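Long-range contacts in ornithine carbamoyltransferase (Giardia intestinalis, PDB 3GRF), which probably transfers the carbamoyl group between carbamoyl phosphate and ornithine in the arginine degradation pathway of this parasite: residues 163-168 / 230-235; 188-193 / 223-228; 192-197 / 258-263. All blocks are in the same frame, centred on the assembly; numbering follows the deposited sequence.

Contact 1: 163-168 / 230-235; sequences KFAYCG and KGCEGV
A165, C167 and C232 form the tight, buried part of this contact, where strand 164-167, central in the five-stranded parallel sheet of the Asp/Orn-binding domain, meets C232 and the turn after helix 228-232. C167 SG and C232 SG lie 3.4 Å apart but are not bonded; the disulfide partner of C167 is C228, one helical turn before C232. With chi1 at -69°, C232 SG lies beside its backbone N and touches A165 CB, at 4.0 Å. Both V235 methyls, CG1 and CG2, also lie 4.0 Å from A165 CB, while V235 CB sits against K163 O. Residues 232-235 make a type II turn, closed by V235 N to C232 O (3.0 Å), and G234 supplies the positive phi of its third position. The outer end is looser. K163 bends at chi2 and chi4 to bring NZ to G234 O, a weak hydrogen bond of 3.4 Å. One water bridges the same two atoms, accepting from K163 NZ at 3.0 Å and donating to G234 O at 2.6 Å. Apolar packing beside a covalent cross-link holds helix 228-232 and the turn to the strand, and the lysine adds a weak, water-bridged link on the exposed side.

Contact 2: 188-193 / 223-228; sequences ECHVCC and KIFHDC
The H190 and F225 rings form an offset stack, with centroids 4.8 Å apart and planes inclined at 27°. F225 CE1 stands over one face of the imidazole, displaced toward its rim, and E188 CD lies at the imidazole edge, in its plane. The H226 ring is met at its edge instead: C193 O lies there in the ring plane, nearest H226 CD2, and C193 SG also approaches edge-on. K223 runs extended alongside H190, and its NZ forms a salt bridge with E188 OE2 at 3.3 Å, with only a weak hydrogen bond; OE1 is hydrogen-bonded to S221. The backbones pair in parallel. K223 N donates to C189 O, V191 N to K223 O (2.7 Å, 169° at the hydrogen), F225 N to V191 O and C193 N to F225 O. C192 CB rests 4.0 Å from C228 SG, where 223-228 turns into helix 228-232 after the N-cap D227. Helix 203-216 connects strands 188-192 and 221-225 in a beta-alpha-beta unit; strand 221-225 is outermost in the sheet within this chain, strand 164-167 adjoins 188-192 on its other side, and helix 173-185 packs on V191.

Contact 3: 192-197 / 258-263; sequences CCPDHK and KVLTPF
P194 and F263 join two connecting segments of the Rossmann-like Asp/Orn-binding domain: the loop that leaves the C-terminal end of strand 188-192 and the turn that follows helix 256-260. The F263 ring lies flat against the chain as it passes from C193 to P194. C193 C stands 3.3 Å and P194 N 3.5 Å above the ring plane, so the C193-P194 peptide bond lies over one face of the ring, near its rim. Over the same ring P194 CD makes a CH-pi contact, 4.2 Å from the centroid and 21° off the normal. Two carbonyl oxygens come close to ring carbons: C193 O lies 3.0 Å from F263 CZ, and C192 O lies 3.2 Å from F263 CD1, in an oblique approach. F263 is aimed at the loop by chi1 of -69°, which sets CG beside the backbone N, and its own N is held by L260 O at 2.7 Å. The pyrrolidine ring also meets V259 and L260 of helix 256-260. P194 CB touches V259 CG2 at 3.6 Å, the two side chains crossing at about a right angle, and P194 CG reaches L260 CD1 at 3.9 Å. No hydrogen bond spans the two segments, so the fit rests on shape and on the aromatic face. Beyond the proline, D195 centres an inverse gamma turn and pairs with K200, while F199 packs on V259. The arrangement is that of an alpha/beta domain in which a loop at the C-terminal end of a parallel strand is covered by a helix from a later connection.

After the N-terminal carbamoyl-phosphate-binding part the chain reaches strand 164-167, then strand 188-192 and its loop, which start contacts 1, 2 and 3 in turn. Contact 2 closes first, when strand 221-225 returns beside 188-192. Contact 1 closes next, at 230-235, so its longer loop encloses contact 2. Contact 3 opens within that loop but closes only at 258-263, and so crosses contact 1. Contacts 2 and 3 share C192 and C193. Contact 2 pairs two strands on one side of the central strand 164-167, while contacts 1 and 3 bring helices 228-232 and 256-260, with the turns after them, to this part of the sheet. The C167-C228 disulfide joins contacts 1 and 2.

Contact 1: 163-168 / 230-235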
loop_
_atom_site.group_PDB
_atom_site.type_symbol
_atom_site.label_atom_id
_atom_site.label_comp_id
_atom_site.label_asym_id
_atom_site.label_seq_id
_atom_site.Cartn_x
_atom_site.Cartn_y
_atom_site.Cartn_z
ATOM N N LYS A 163 25.510 -31.344 -6.794
ATOM C CA LYS A 163 26.706 -30.491 -6.951
ATOM C C LYS A 163 26.236 -29.149 -7.516
ATOM O O LYS A 163 25.492 -29.135 -8.479
ATOM C CB LYS A 163 27.731 -31.137 -7.886
ATOM C CG LYS A 163 28.396 -32.438 -7.384
ATOM C CD LYS A 163 27.782 -33.648 -8.092
ATOM C CE LYS A 163 28.757 -34.791 -8.217
ATOM N NZ LYS A 163 29.292 -34.772 -9.624
ATOM N N PHE A 164 26.671 -28.033 -6.910
ATOM C CA PHE A 164 26.148 -26.703 -7.233
ATOM C C PHE A 164 27.310 -25.861 -7.810
ATOM O O PHE A 164 28.436 -25.922 -7.308
ATOM C CB PHE A 164 25.540 -26.062 -5.983
ATOM C CG PHE A 164 25.035 -24.635 -6.203
ATOM C CD1 PHE A 164 23.708 -24.397 -6.513
ATOM C CD2 PHE A 164 25.911 -23.541 -6.112
ATOM C CE1 PHE A 164 23.252 -23.102 -6.723
ATOM C CE2 PHE A 164 25.468 -22.275 -6.306
ATOM C CZ PHE A 164 24.154 -22.041 -6.629
ATOM N N ALA A 165 27.078 -25.107 -8.876
ATOM C CA ALA A 165 28.105 -24.116 -9.287
ATOM C C ALA A 165 27.554 -22.702 -9.519
ATOM O O ALA A 165 26.497 -22.570 -10.115
ATOM C CB ALA A 165 28.857 -24.594 -10.550
ATOM N N TYR A 166 28.280 -21.680 -9.042
ATOM C CA TYR A 166 27.931 -20.288 -9.243
ATOM C C TYR A 166 28.939 -19.794 -10.287
ATOM O O TYR A 166 30.125 -20.088 -10.158
ATOM C CB TYR A 166 28.036 -19.411 -7.968
ATOM C CG TYR A 166 27.745 -17.985 -8.359
ATOM C CD1 TYR A 166 28.785 -17.099 -8.757
ATOM C CD2 TYR A 166 26.446 -17.553 -8.456
ATOM C CE1 TYR A 166 28.472 -15.824 -9.226
ATOM C CE2 TYR A 166 26.124 -16.280 -8.909
ATOM C CZ TYR A 166 27.151 -15.428 -9.313
ATOM O OH TYR A 166 26.854 -14.171 -9.756
ATOM N N CYS A 167 28.466 -19.121 -11.347
ATOM C CA CYS A 167 29.373 -18.612 -12.401
ATOM C C CYS A 167 29.242 -17.115 -12.446
ATOM O O CYS A 167 28.138 -16.611 -12.373
ATOM C CB CYS A 167 29.084 -19.207 -13.792
ATOM S SG CYS A 167 29.804 -20.829 -14.054
ATOM N N GLY A 168 30.365 -16.408 -12.594
ATOM C CA GLY A 168 30.271 -14.971 -12.756
ATOM C C GLY A 168 31.007 -14.183 -11.706
ATOM O O GLY A 168 31.947 -14.686 -11.075
ATOM N N LYS A 230 35.549 -25.963 -16.377
ATOM C CA LYS A 230 36.211 -26.876 -15.481
ATOM C C LYS A 230 35.396 -26.893 -14.212
ATOM O O LYS A 230 35.207 -27.946 -13.613
ATOM C CB LYS A 230 37.666 -26.451 -15.212
ATOM C CG LYS A 230 38.520 -26.313 -16.467
ATOM C CD LYS A 230 39.765 -27.178 -16.418
ATOM C CE LYS A 230 40.445 -27.291 -17.812
ATOM N NZ LYS A 230 39.896 -28.391 -18.684
ATOM N N GLY A 231 34.908 -25.720 -13.817
ATOM C CA GLY A 231 34.137 -25.604 -12.582
ATOM C C GLY A 231 32.780 -26.246 -12.644
ATOM O O GLY A 231 32.274 -26.755 -11.631
ATOM N N CYS A 232 32.185 -26.227 -13.839
ATOM C CA CYS A 232 30.835 -26.744 -14.067
ATOM C C CYS A 232 30.795 -28.222 -14.513
ATOM O O CYS A 232 29.711 -28.803 -14.677
ATOM C CB CYS A 232 30.068 -25.874 -15.080
ATOM S SG CYS A 232 29.657 -24.240 -14.465
ATOM N N GLU A 233 31.955 -28.827 -14.715
ATOM C CA GLU A 233 32.006 -30.199 -15.222
ATOM C C GLU A 233 31.379 -31.073 -14.177
ATOM O O GLU A 233 31.845 -31.091 -13.020
ATOM C CB GLU A 233 33.435 -30.647 -15.401
ATOM C CG GLU A 233 33.782 -31.121 -16.779
ATOM C CD GLU A 233 35.251 -31.452 -16.851
ATOM O OE1 GLU A 233 36.081 -30.501 -16.828
ATOM O OE2 GLU A 233 35.573 -32.666 -16.890
ATOM N N GLY A 234 30.329 -31.775 -14.577
ATOM C CA GLY A 234 29.634 -32.699 -13.689
ATOM C C GLY A 234 28.563 -32.100 -12.786
ATOM O O GLY A 234 27.872 -32.830 -12.074
ATOM N N VAL A 235 28.409 -30.779 -12.778
ATOM C CA VAL A 235 27.588 -30.142 -11.740
ATOM C C VAL A 235 26.089 -30.338 -12.025
ATOM O O VAL A 235 25.701 -30.607 -13.160
ATOM C CB VAL A 235 27.959 -28.640 -11.480
ATOM C CG1 VAL A 235 29.435 -28.487 -11.069
ATOM C CG2 VAL A 235 27.643 -27.788 -12.687
HETATM O O HOH W 1 27.718 -35.460 -12.112
#

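Contact 2: 188-193 / 223-228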
loop_
_atom_site.group_PDB
_atom_site.type_symbol
_atom_site.label_atom_id
_atom_site.label_comp_id
_atom_site.label_asym_id
_atom_site.label_seq_id
_atom_site.Cartn_x
_atom_site.Cartn_y
_atom_site.Cartn_z
ATOM N N GLU A 188 28.477 -29.660 -2.235
ATOM C CA GLU A 188 29.662 -29.259 -2.964
ATOM C C GLU A 188 29.315 -27.975 -3.741
ATOM O O GLU A 188 28.419 -27.947 -4.584
ATOM C CB GLU A 188 30.108 -30.396 -3.877
ATOM C CG GLU A 188 31.234 -30.029 -4.766
ATOM C CD GLU A 188 32.453 -30.869 -4.525
ATOM O OE1 GLU A 188 32.715 -31.185 -3.332
ATOM O OE2 GLU A 188 33.156 -31.193 -5.519
ATOM N N CYS A 189 29.963 -26.884 -3.384
ATOM C CA CYS A 189 29.655 -25.612 -4.045
ATOM C C CYS A 189 30.925 -25.242 -4.830
ATOM O O CYS A 189 31.998 -25.201 -4.257
ATOM C CB CYS A 189 29.291 -24.562 -2.987
ATOM S SG CYS A 189 27.726 -23.560 -3.159
ATOM N N HIS A 190 30.821 -24.977 -6.129
ATOM C CA HIS A 190 31.995 -24.507 -6.924
ATOM C C HIS A 190 31.748 -23.041 -7.277
ATOM O O HIS A 190 30.707 -22.710 -7.843
ATOM C CB HIS A 190 32.122 -25.255 -8.258
ATOM C CG HIS A 190 32.430 -26.711 -8.144
ATOM N ND1 HIS A 190 32.458 -27.395 -6.942
ATOM C CD2 HIS A 190 32.737 -27.617 -9.102
ATOM C CE1 HIS A 190 32.751 -28.663 -7.175
ATOM N NE2 HIS A 190 32.921 -28.824 -8.478
ATOM N N VAL A 191 32.693 -22.161 -6.976
ATOM C CA VAL A 191 32.525 -20.770 -7.355
ATOM C C VAL A 191 33.406 -20.458 -8.539
ATOM O O VAL A 191 34.639 -20.562 -8.452
ATOM C CB VAL A 191 32.809 -19.814 -6.202
ATOM C CG1 VAL A 191 32.611 -18.387 -6.672
ATOM C CG2 VAL A 191 31.904 -20.151 -4.977
ATOM N N CYS A 192 32.747 -20.195 -9.674
ATOM C CA CYS A 192 33.487 -20.028 -10.946
ATOM C C CYS A 192 33.640 -18.567 -11.289
ATOM O O CYS A 192 32.733 -17.925 -11.789
ATOM C CB CYS A 192 32.791 -20.849 -12.041
ATOM S SG CYS A 192 32.614 -22.622 -11.650
ATOM N N CYS A 193 34.803 -18.039 -11.016
ATOM C CA CYS A 193 34.948 -16.598 -11.161
ATOM C C CYS A 193 36.267 -16.259 -11.838
ATOM O O CYS A 193 37.149 -17.101 -11.920
ATOM C CB CYS A 193 34.865 -15.910 -9.807
ATOM S SG CYS A 193 36.074 -16.513 -8.601
ATOM N N LYS A 223 34.721 -24.738 -3.326
ATOM C CA LYS A 223 35.883 -24.782 -4.239
ATOM C C LYS A 223 35.851 -23.594 -5.176
ATOM O O LYS A 223 34.803 -23.246 -5.700
ATOM C CB LYS A 223 35.912 -26.086 -5.056
ATOM C CG LYS A 223 35.458 -27.329 -4.248
ATOM C CD LYS A 223 35.663 -28.647 -5.000
ATOM C CE LYS A 223 35.840 -29.824 -4.020
ATOM N NZ LYS A 223 36.362 -31.044 -4.693
ATOM N N ILE A 224 36.991 -22.953 -5.382
ATOM C CA ILE A 224 37.008 -21.782 -6.258
ATOM C C ILE A 224 37.721 -22.128 -7.559
ATOM O O ILE A 224 38.895 -22.515 -7.552
ATOM C CB ILE A 224 37.633 -20.575 -5.550
ATOM C CG1 ILE A 224 36.689 -20.124 -4.424
ATOM C CG2 ILE A 224 37.849 -19.396 -6.528
ATOM C CD1 ILE A 224 37.373 -19.368 -3.327
ATOM N N PHE A 225 36.983 -22.043 -8.661
ATOM C CA PHE A 225 37.527 -22.323 -9.979
ATOM C C PHE A 225 37.723 -21.017 -10.730
ATOM O O PHE A 225 36.963 -20.074 -10.527
ATOM C CB PHE A 225 36.582 -23.237 -10.755
ATOM C CG PHE A 225 36.619 -24.662 -10.313
ATOM C CD1 PHE A 225 35.948 -25.060 -9.168
ATOM C CD2 PHE A 225 37.307 -25.610 -11.055
ATOM C CE1 PHE A 225 35.953 -26.406 -8.759
ATOM C CE2 PHE A 225 37.314 -26.948 -10.660
ATOM C CZ PHE A 225 36.622 -27.341 -9.503
ATOM N N HIS A 226 38.746 -20.956 -11.586
ATOM C CA HIS A 226 38.921 -19.792 -12.462
ATOM C C HIS A 226 38.719 -20.105 -13.953
ATOM O O HIS A 226 39.218 -19.397 -14.823
ATOM C CB HIS A 226 40.244 -19.060 -12.140
ATOM C CG HIS A 226 40.257 -18.450 -10.767
ATOM N ND1 HIS A 226 41.333 -18.547 -9.912
ATOM C CD2 HIS A 226 39.303 -17.767 -10.091
ATOM C CE1 HIS A 226 41.047 -17.928 -8.779
ATOM N NE2 HIS A 226 39.817 -17.454 -8.863
ATOM N N ASP A 227 37.952 -21.175 -14.199
ATOM C CA ASP A 227 37.535 -21.663 -15.515
ATOM C C ASP A 227 36.154 -22.260 -15.284
ATOM O O ASP A 227 36.039 -23.269 -14.567
ATOM C CB ASP A 227 38.526 -22.739 -16.010
ATOM C CG ASP A 227 38.389 -23.055 -17.517
ATOM O OD1 ASP A 227 39.051 -22.380 -18.342
ATOM O OD2 ASP A 227 37.642 -23.988 -17.887
ATOM N N CYS A 228 35.114 -21.587 -15.744
ATOM C CA CYS A 228 33.741 -22.009 -15.511
ATOM C C CYS A 228 33.416 -23.414 -16.046
ATOM O O CYS A 228 32.643 -24.143 -15.429
ATOM C CB CYS A 228 32.823 -20.951 -16.120
ATOM S SG CYS A 228 31.074 -21.123 -15.670
#

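Contact 3: 192-197 / 258-263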
loop_
_atom_site.group_PDB
_atom_site.type_symbol
_atom_site.label_atom_id
_atom_site.label_comp_id
_atom_site.label_asym_id
_atom_site.label_seq_id
_atom_site.Cartn_x
_atom_site.Cartn_y
_atom_site.Cartn_z
ATOM N N CYS A 192 32.747 -20.195 -9.674
ATOM C CA CYS A 192 33.487 -20.028 -10.946
ATOM C C CYS A 192 33.640 -18.567 -11.289
ATOM O O CYS A 192 32.733 -17.925 -11.789
ATOM C CB CYS A 192 32.791 -20.849 -12.041
ATOM S SG CYS A 192 32.614 -22.622 -11.650
ATOM N N CYS A 193 34.803 -18.039 -11.016
ATOM C CA CYS A 193 34.948 -16.598 -11.161
ATOM C C CYS A 193 36.267 -16.259 -11.838
ATOM O O CYS A 193 37.149 -17.101 -11.920
ATOM C CB CYS A 193 34.865 -15.910 -9.807
ATOM S SG CYS A 193 36.074 -16.513 -8.601
ATOM N N PRO A 194 36.389 -15.009 -12.321
ATOM C CA PRO A 194 37.656 -14.539 -12.857
ATOM C C PRO A 194 38.735 -14.484 -11.785
ATOM O O PRO A 194 38.541 -13.926 -10.698
ATOM C CB PRO A 194 37.323 -13.135 -13.358
ATOM C CG PRO A 194 35.818 -13.094 -13.523
ATOM C CD PRO A 194 35.322 -13.982 -12.434
ATOM N N ASP A 195 39.894 -15.024 -12.120
ATOM C CA ASP A 195 41.038 -14.884 -11.263
ATOM C C ASP A 195 41.480 -13.441 -11.140
ATOM O O ASP A 195 42.476 -13.044 -11.733
ATOM C CB ASP A 195 42.187 -15.744 -11.746
ATOM C CG ASP A 195 43.275 -15.891 -10.688
ATOM O OD1 ASP A 195 44.064 -16.874 -10.766
ATOM O OD2 ASP A 195 43.321 -15.030 -9.773
ATOM N N HIS A 196 40.731 -12.680 -10.350
ATOM C CA HIS A 196 40.869 -11.238 -10.213
ATOM C C HIS A 196 40.283 -10.795 -8.868
ATOM O O HIS A 196 39.103 -11.004 -8.575
ATOM C CB HIS A 196 40.152 -10.517 -11.343
ATOM C CG HIS A 196 40.404 -9.041 -11.378
ATOM N ND1 HIS A 196 40.197 -8.222 -10.287
ATOM C CD2 HIS A 196 40.823 -8.231 -12.379
ATOM C CE1 HIS A 196 40.501 -6.978 -10.607
ATOM N NE2 HIS A 196 40.874 -6.956 -11.874
ATOM N N LYS A 197 41.124 -10.176 -8.052
ATOM C CA LYS A 197 40.776 -9.835 -6.676
ATOM C C LYS A 197 39.369 -9.254 -6.553
ATOM O O LYS A 197 38.667 -9.557 -5.594
ATOM C CB LYS A 197 41.842 -8.891 -6.074
ATOM C CG LYS A 197 43.283 -9.353 -6.341
ATOM C CD LYS A 197 44.048 -9.761 -5.061
ATOM C CE LYS A 197 44.507 -11.249 -5.095
ATOM N NZ LYS A 197 45.914 -11.532 -4.563
ATOM N N LYS A 258 35.211 -7.488 -20.154
ATOM C CA LYS A 258 36.373 -8.204 -20.664
ATOM C C LYS A 258 36.810 -9.266 -19.648
ATOM O O LYS A 258 37.196 -10.384 -20.023
ATOM C CB LYS A 258 37.516 -7.254 -21.047
ATOM C CG LYS A 258 37.774 -6.153 -20.046
ATOM C CD LYS A 258 39.237 -5.763 -20.031
ATOM C CE LYS A 258 39.641 -5.313 -18.624
ATOM N NZ LYS A 258 40.420 -4.035 -18.695
ATOM N N VAL A 259 36.691 -8.939 -18.364
ATOM C CA VAL A 259 37.037 -9.913 -17.314
ATOM C C VAL A 259 35.929 -10.995 -17.147
ATOM O O VAL A 259 36.230 -12.159 -16.967
ATOM C CB VAL A 259 37.554 -9.193 -15.992
ATOM C CG1 VAL A 259 37.214 -7.719 -16.001
ATOM C CG2 VAL A 259 37.052 -9.826 -14.744
ATOM N N LEU A 260 34.664 -10.599 -17.303
ATOM C CA LEU A 260 33.502 -11.459 -17.044
ATOM C C LEU A 260 33.119 -12.378 -18.207
ATOM O O LEU A 260 32.527 -13.430 -18.001
ATOM C CB LEU A 260 32.301 -10.584 -16.679
ATOM C CG LEU A 260 31.744 -10.421 -15.241
ATOM C CD1 LEU A 260 32.467 -11.227 -14.124
ATOM C CD2 LEU A 260 31.554 -8.938 -14.893
ATOM N N THR A 261 33.458 -11.992 -19.437
ATOM C CA THR A 261 32.969 -12.725 -20.618
ATOM C C THR A 261 33.284 -14.225 -20.670
ATOM O O THR A 261 32.431 -14.992 -21.136
ATOM C CB THR A 261 33.433 -12.063 -21.938
ATOM O OG1 THR A 261 32.833 -10.772 -22.034
ATOM C CG2 THR A 261 32.999 -12.893 -23.147
ATOM N N PRO A 262 34.510 -14.647 -20.252
ATOM C CA PRO A 262 34.774 -16.085 -20.133
ATOM C C PRO A 262 33.883 -16.831 -19.103
ATOM O O PRO A 262 33.968 -18.072 -19.008
ATOM C CB PRO A 262 36.264 -16.149 -19.722
ATOM C CG PRO A 262 36.817 -14.846 -20.040
ATOM C CD PRO A 262 35.722 -13.845 -19.959
ATOM N N PHE A 263 33.042 -16.098 -18.367
ATOM C CA PHE A 263 32.176 -16.706 -17.362
ATOM C C PHE A 263 30.731 -16.616 -17.663
ATOM O O PHE A 263 29.894 -16.856 -16.787
ATOM C CB PHE A 263 32.498 -16.196 -15.961
ATOM C CG PHE A 263 33.814 -16.693 -15.495
ATOM C CD1 PHE A 263 33.912 -17.900 -14.815
ATOM C CD2 PHE A 263 34.972 -16.029 -15.847
ATOM C CE1 PHE A 263 35.145 -18.389 -14.420
ATOM C CE2 PHE A 263 36.225 -16.517 -15.464
ATOM C CZ PHE A 263 36.315 -17.702 -14.772
#